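PDB 6PTM: uncharacterized protein from Bacteroides ovatus CL02T12C04, which probably acts as an exo-carrageenase of glycoside hydrolase family 42, removing sugar units from the ends of carrageenan-derived chains. Local coordinates for residues E71-R76 with I185-N190; F171-T176 with N538-T543. All coordinates share one frame; numbering follows the deposited sequence.

In the fold
Contact 2 joins strand 168-175 to helix 534-549; contact 1, centred 9 Å away, joins helix 69-90 to the loop 185-190. Contact 2 is core: all four touching residues are buried where the helix covers strand 168-175, and one tryptophan-histidine hydrogen bond is set among apolar contacts. Contact 1 lies farther out, about 24 Å from the chain centre against 15 Å for contact 2, and is only partly buried. There the loop, which runs from helix 182-185 to strand 192-197, meets its helix through a tyrosine, a water and a salt bridge. They meet directly: Ala74 packs on Asn538, and the His188 and His541 rings touch nearly at right angles.

Contact 1: residues E71-R76 with I185-N190; sequences EETALR and IEYHGN
Tyr187 and Thr73 form the tight part of the contact, their CA atoms being the closest pair. The tyrosine ring lies on the helix backbone, with Glu72 O over the centre of one face, while Thr73 OG1 is 3.5 Å from Tyr187 CD1. At the far end, Tyr187 OH donates a very short bond, 2.5 Å, to Glu72 OE1, whose carboxylate stands almost perpendicular to the ring (87°). Nearer the loop backbone, Arg76 CG meets the edge of the His188 ring, 3.9 Å from its CE1; His188 NE2 is bonded to Thr77. One water ties side chain to backbone, donating to Thr73 OG1 (2.7 Å) and to Tyr187 O (2.8 Å); Thr73 OG1 is also bonded to Leu69 O.

The solvent side is looser. Arg76, bent at chi2 and chi3 (56° and 58°), turns one guanidinium face to the rim of Tyr187 and forms a salt bridge with exposed Glu186, end-on, NH1 and NH2 lying 2.8 and 2.9 Å from the single atom OE1. Arg76 NE has a second acidic partner, Glu79.

This flank of helix 69-90 meets the loop between helix 182-185 and strand 192-197; Leu75 packs on helix 44-63, Ala74 on helix 109-139 and Glu71 on both, while Thr73 and His188 also touch helix 534-549.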
loop_
_atom_site.group_PDB
_atom_site.type_symbol
_atom_site.label_atom_id
_atom_site.label_comp_id
_atom_site.label_asym_id
_atom_site.label_seq_id
_atom_site.Cartn_x
_atom_site.Cartn_y
_atom_site.Cartn_z
ATOM N N GLU A 71 -4.273 17.408 21.085
ATOM C CA GLU A 71 -3.741 17.294 22.468
ATOM C C GLU A 71 -4.529 16.229 23.242
ATOM O O GLU A 71 -3.900 15.476 24.029
ATOM C CB GLU A 71 -3.728 18.657 23.142
ATOM C CG GLU A 71 -2.685 19.609 22.576
ATOM C CD GLU A 71 -3.141 20.330 21.317
ATOM O OE1 GLU A 71 -4.369 20.327 21.044
ATOM O OE2 GLU A 71 -2.265 20.890 20.613
ATOM N N GLU A 72 -5.839 16.137 23.048
ATOM C CA GLU A 72 -6.643 15.058 23.681
ATOM C C GLU A 72 -6.178 13.684 23.210
ATOM O O GLU A 72 -6.202 12.722 24.019
ATOM C CB GLU A 72 -8.125 15.196 23.361
ATOM C CG GLU A 72 -8.773 16.381 24.047
ATOM C CD GLU A 72 -10.175 16.597 23.512
ATOM O OE1 GLU A 72 -10.866 15.590 23.339
ATOM O OE2 GLU A 72 -10.522 17.719 23.170
ATOM N N THR A 73 -5.791 13.569 21.939
ATOM C CA THR A 73 -5.271 12.302 21.372
ATOM C C THR A 73 -3.956 11.970 22.072
ATOM O O THR A 73 -3.770 10.807 22.485
ATOM C CB THR A 73 -5.123 12.381 19.848
ATOM O OG1 THR A 73 -6.425 12.612 19.306
ATOM C CG2 THR A 73 -4.506 11.128 19.274
ATOM N N ALA A 74 -3.052 12.941 22.180
ATOM C CA ALA A 74 -1.752 12.780 22.876
ATOM C C ALA A 74 -1.980 12.422 24.359
ATOM O O ALA A 74 -1.265 11.535 24.886
ATOM C CB ALA A 74 -0.927 14.048 22.735
ATOM N N LEU A 75 -2.874 13.149 25.032
ATOM C CA LEU A 75 -3.202 12.913 26.467
ATOM C C LEU A 75 -3.687 11.467 26.617
ATOM O O LEU A 75 -3.232 10.775 27.530
ATOM C CB LEU A 75 -4.289 13.886 26.929
ATOM C CG LEU A 75 -4.671 13.755 28.403
ATOM C CD1 LEU A 75 -3.502 14.156 29.284
ATOM C CD2 LEU A 75 -5.864 14.609 28.756
ATOM N N ARG A 76 -4.621 11.028 25.780
ATOM C CA ARG A 76 -5.162 9.652 25.865
ATOM C C ARG A 76 -4.038 8.645 25.622
ATOM O O ARG A 76 -3.974 7.615 26.333
ATOM C CB ARG A 76 -6.326 9.434 24.901
ATOM C CG ARG A 76 -6.891 8.023 24.956
ATOM C CD ARG A 76 -7.339 7.598 26.346
ATOM N NE ARG A 76 -8.350 8.508 26.879
ATOM C CZ ARG A 76 -9.626 8.539 26.496
ATOM N NH1 ARG A 76 -10.101 7.723 25.565
ATOM N NH2 ARG A 76 -10.443 9.412 27.056
ATOM N N ILE A 185 -11.234 3.621 21.283
ATOM C CA ILE A 185 -11.970 3.973 20.030
ATOM C C ILE A 185 -12.338 5.464 20.023
ATOM O O ILE A 185 -12.790 5.930 18.967
ATOM C CB ILE A 185 -13.199 3.061 19.795
ATOM C CG1 ILE A 185 -14.259 3.249 20.883
ATOM C CG2 ILE A 185 -12.773 1.609 19.636
ATOM C CD1 ILE A 185 -15.553 2.514 20.630
ATOM N N GLU A 186 -12.182 6.187 21.143
ATOM C CA GLU A 186 -12.449 7.649 21.199
ATOM C C GLU A 186 -11.459 8.393 20.299
ATOM O O GLU A 186 -11.915 9.224 19.501
ATOM C CB GLU A 186 -12.376 8.184 22.617
ATOM C CG GLU A 186 -13.673 7.950 23.332
ATOM C CD GLU A 186 -13.707 8.385 24.784
ATOM O OE1 GLU A 186 -12.645 8.753 25.327
ATOM O OE2 GLU A 186 -14.818 8.371 25.344
ATOM N N TYR A 187 -10.170 8.070 20.370
ATOM C CA TYR A 187 -9.147 8.828 19.599
ATOM C C TYR A 187 -8.350 7.960 18.622
ATOM O O TYR A 187 -7.729 8.561 17.727
ATOM C CB TYR A 187 -8.227 9.562 20.568
ATOM C CG TYR A 187 -8.983 10.514 21.458
ATOM C CD1 TYR A 187 -9.351 11.766 21.001
ATOM C CD2 TYR A 187 -9.361 10.163 22.743
ATOM C CE1 TYR A 187 -10.064 12.649 21.792
ATOM C CE2 TYR A 187 -10.032 11.051 23.562
ATOM C CZ TYR A 187 -10.395 12.296 23.085
ATOM O OH TYR A 187 -11.080 13.197 23.852
ATOM N N HIS A 188 -8.216 6.665 18.914
ATOM C CA HIS A 188 -7.253 5.787 18.196
ATOM C C HIS A 188 -7.881 4.942 17.086
ATOM O O HIS A 188 -7.326 3.892 16.773
ATOM C CB HIS A 188 -6.413 4.987 19.204
ATOM C CG HIS A 188 -5.524 5.832 20.053
ATOM N ND1 HIS A 188 -5.953 6.420 21.212
ATOM C CD2 HIS A 188 -4.232 6.186 19.915
ATOM C CE1 HIS A 188 -4.966 7.095 21.743
ATOM N NE2 HIS A 188 -3.910 6.970 20.972
ATOM N N GLY A 189 -9.008 5.394 16.556
ATOM C CA GLY A 189 -9.683 4.770 15.413
ATOM C C GLY A 189 -10.871 3.987 15.896
ATOM O O GLY A 189 -10.828 3.497 17.054
ATOM N N ASN A 190 -11.894 3.871 15.055
ATOM C CA ASN A 190 -13.133 3.107 15.375
ATOM C C ASN A 190 -13.484 2.168 14.205
ATOM O O ASN A 190 -14.642 2.123 13.747
ATOM C CB ASN A 190 -14.244 4.068 15.805
ATOM C CG ASN A 190 -15.424 3.338 16.406
ATOM O OD1 ASN A 190 -15.272 2.212 16.847
ATOM N ND2 ASN A 190 -16.553 4.009 16.499
HETATM O O HOH W 1 -7.349 11.242 17.112
#

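Contact 2: residues F171-T176 with N538-T543; sequences FLADWT and NEVHAT
Trp175 and His541 join strand 168-175 to helix 534-549, a pairing of wall strand and outer helix in the (beta/alpha)8 barrel expected of a family 42 glycoside hydrolase. The axes of strand 172-175 and helix segment 538-543 come within 8.7 Å and run nearly antiparallel, at 162°, as is usual for a helix that returns along the outside of such a barrel. Strand 503-506, which precedes this helix in the chain, is bonded through its backbone to strand 168-175, which would place the helix at the seam between the first and last strands of the barrel.

The polar link is a single, nearly straight hydrogen bond: Trp175 NE1 donates to His541 NE2 over 2.8 Å, with an angle of 168° at the hydrogen. Since NE2 is the acceptor, the geometry is consistent with an imidazole carrying its hydrogen on ND1. The donor lies slightly out of the imidazole plane, whereas the acceptor stays close to the indole plane. A chi1 of -58° swings the indole beside its own backbone N and brings its NE1 edge to the histidine. Asp174 points away from the helix; OD1 accepts from Leu191 N and OD2 forms a salt bridge with Lys178.

The rings themselves meet rim to rim rather than stacking. The centroid of the indole five-membered ring is 5.1 Å from that of His541. Trp509, by contrast, meets the indole edge-to-face.

Apolar contacts close the remainder. The two branches of Val540 divide the work: CG1 packs on Ala173 CB at 3.7 Å, and CG2 approaches Trp175 CH2 at 3.8 Å. Ala173 points its small side chain at the helix.

A ring carbon also meets a backbone carbonyl edge-on: His541 CE1 lies 3.4 Å from Ala173 O.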
loop_
_atom_site.group_PDB
_atom_site.type_symbol
_atom_site.label_atom_id
_atom_site.label_comp_id
_atom_site.label_asym_id
_atom_site.label_seq_id
_atom_site.Cartn_x
_atom_site.Cartn_y
_atom_site.Cartn_z
ATOM N N PHE A 171 -9.271 10.867 6.121
ATOM C CA PHE A 171 -8.294 9.764 6.093
ATOM C C PHE A 171 -8.345 9.040 7.438
ATOM O O PHE A 171 -8.300 9.704 8.481
ATOM C CB PHE A 171 -6.918 10.331 5.724
ATOM C CG PHE A 171 -6.961 11.135 4.443
ATOM C CD1 PHE A 171 -7.145 10.501 3.215
ATOM C CD2 PHE A 171 -6.882 12.519 4.464
ATOM C CE1 PHE A 171 -7.241 11.235 2.041
ATOM C CE2 PHE A 171 -7.013 13.248 3.296
ATOM C CZ PHE A 171 -7.183 12.607 2.091
ATOM N N LEU A 172 -8.366 7.708 7.408
ATOM C CA LEU A 172 -8.626 6.880 8.605
ATOM C C LEU A 172 -7.380 6.082 9.019
ATOM O O LEU A 172 -6.693 5.487 8.145
ATOM C CB LEU A 172 -9.815 5.957 8.357
ATOM C CG LEU A 172 -11.154 6.633 8.036
ATOM C CD1 LEU A 172 -12.265 5.572 8.031
ATOM C CD2 LEU A 172 -11.503 7.805 8.979
ATOM N N ALA A 173 -7.132 6.028 10.322
ATOM C CA ALA A 173 -6.106 5.144 10.919
ATOM C C ALA A 173 -6.712 4.394 12.098
ATOM O O ALA A 173 -7.356 5.046 12.954
ATOM C CB ALA A 173 -4.919 5.942 11.354
ATOM N N ASP A 174 -6.526 3.082 12.123
ATOM C CA ASP A 174 -6.749 2.214 13.306
ATOM C C ASP A 174 -5.596 1.188 13.388
ATOM O O ASP A 174 -4.601 1.330 12.687
ATOM C CB ASP A 174 -8.141 1.575 13.265
ATOM C CG ASP A 174 -8.696 1.234 14.644
ATOM O OD1 ASP A 174 -9.913 1.340 14.840
ATOM O OD2 ASP A 174 -7.910 0.803 15.497
ATOM N N TRP A 175 -5.720 0.188 14.236
ATOM C CA TRP A 175 -4.608 -0.720 14.585
ATOM C C TRP A 175 -5.107 -2.162 14.600
ATOM O O TRP A 175 -6.150 -2.396 15.177
ATOM C CB TRP A 175 -4.048 -0.320 15.945
ATOM C CG TRP A 175 -3.553 1.088 16.020
ATOM C CD1 TRP A 175 -4.296 2.191 16.323
ATOM C CD2 TRP A 175 -2.216 1.554 15.774
ATOM N NE1 TRP A 175 -3.524 3.315 16.226
ATOM C CE2 TRP A 175 -2.236 2.962 15.933
ATOM C CE3 TRP A 175 -1.006 0.941 15.424
ATOM C CZ2 TRP A 175 -1.101 3.755 15.760
ATOM C CZ3 TRP A 175 0.129 1.725 15.297
ATOM C CH2 TRP A 175 0.069 3.116 15.417
ATOM N N THR A 176 -4.360 -3.076 13.999
ATOM C CA THR A 176 -4.625 -4.529 14.006
ATOM C C THR A 176 -4.785 -5.038 15.464
ATOM O O THR A 176 -3.949 -4.693 16.322
ATOM C CB THR A 176 -3.522 -5.246 13.215
ATOM O OG1 THR A 176 -3.370 -4.556 11.964
ATOM C CG2 THR A 176 -3.863 -6.711 13.004
ATOM N N ASN A 538 0.833 7.952 18.835
ATOM C CA ASN A 538 0.195 9.293 18.812
ATOM C C ASN A 538 0.424 9.920 17.424
ATOM O O ASN A 538 -0.531 10.503 16.893
ATOM C CB ASN A 538 0.672 10.185 19.955
ATOM C CG ASN A 538 0.149 11.594 19.806
ATOM O OD1 ASN A 538 -1.062 11.844 19.899
ATOM N ND2 ASN A 538 1.055 12.500 19.510
ATOM N N GLU A 539 1.629 9.813 16.837
ATOM C CA GLU A 539 1.946 10.627 15.647
ATOM C C GLU A 539 1.127 10.150 14.446
ATOM O O GLU A 539 0.809 11.000 13.574
ATOM C CB GLU A 539 3.419 10.575 15.309
ATOM C CG GLU A 539 3.815 11.673 14.369
ATOM C CD GLU A 539 3.750 13.058 14.971
ATOM O OE1 GLU A 539 3.664 13.164 16.217
ATOM O OE2 GLU A 539 3.822 14.035 14.191
ATOM N N VAL A 540 0.771 8.868 14.365
ATOM C CA VAL A 540 -0.112 8.404 13.259
ATOM C C VAL A 540 -1.414 9.211 13.305
ATOM O O VAL A 540 -1.808 9.753 12.270
ATOM C CB VAL A 540 -0.409 6.892 13.285
ATOM C CG1 VAL A 540 -1.376 6.549 12.171
ATOM C CG2 VAL A 540 0.863 6.063 13.143
ATOM N N HIS A 541 -2.048 9.311 14.475
ATOM C CA HIS A 541 -3.344 10.026 14.618
ATOM C C HIS A 541 -3.173 11.534 14.425
ATOM O O HIS A 541 -4.069 12.152 13.825
ATOM C CB HIS A 541 -3.996 9.645 15.946
ATOM C CG HIS A 541 -4.276 8.197 15.979
ATOM N ND1 HIS A 541 -5.239 7.650 15.168
ATOM C CD2 HIS A 541 -3.696 7.185 16.644
ATOM C CE1 HIS A 541 -5.254 6.342 15.355
ATOM N NE2 HIS A 541 -4.301 6.025 16.243
ATOM N N ALA A 542 -2.069 12.108 14.901
ATOM C CA ALA A 542 -1.737 13.525 14.666
ATOM C C ALA A 542 -1.571 13.771 13.164
ATOM O O ALA A 542 -2.017 14.807 12.670
ATOM C CB ALA A 542 -0.499 13.920 15.439
ATOM N N THR A 543 -0.931 12.864 12.445
ATOM C CA THR A 543 -0.819 12.993 10.971
ATOM C C THR A 543 -2.222 12.981 10.324
ATOM O O THR A 543 -2.521 13.856 9.505
ATOM C CB THR A 543 0.157 11.951 10.436
ATOM O OG1 THR A 543 1.398 12.079 11.155
ATOM C CG2 THR A 543 0.399 12.144 8.965
#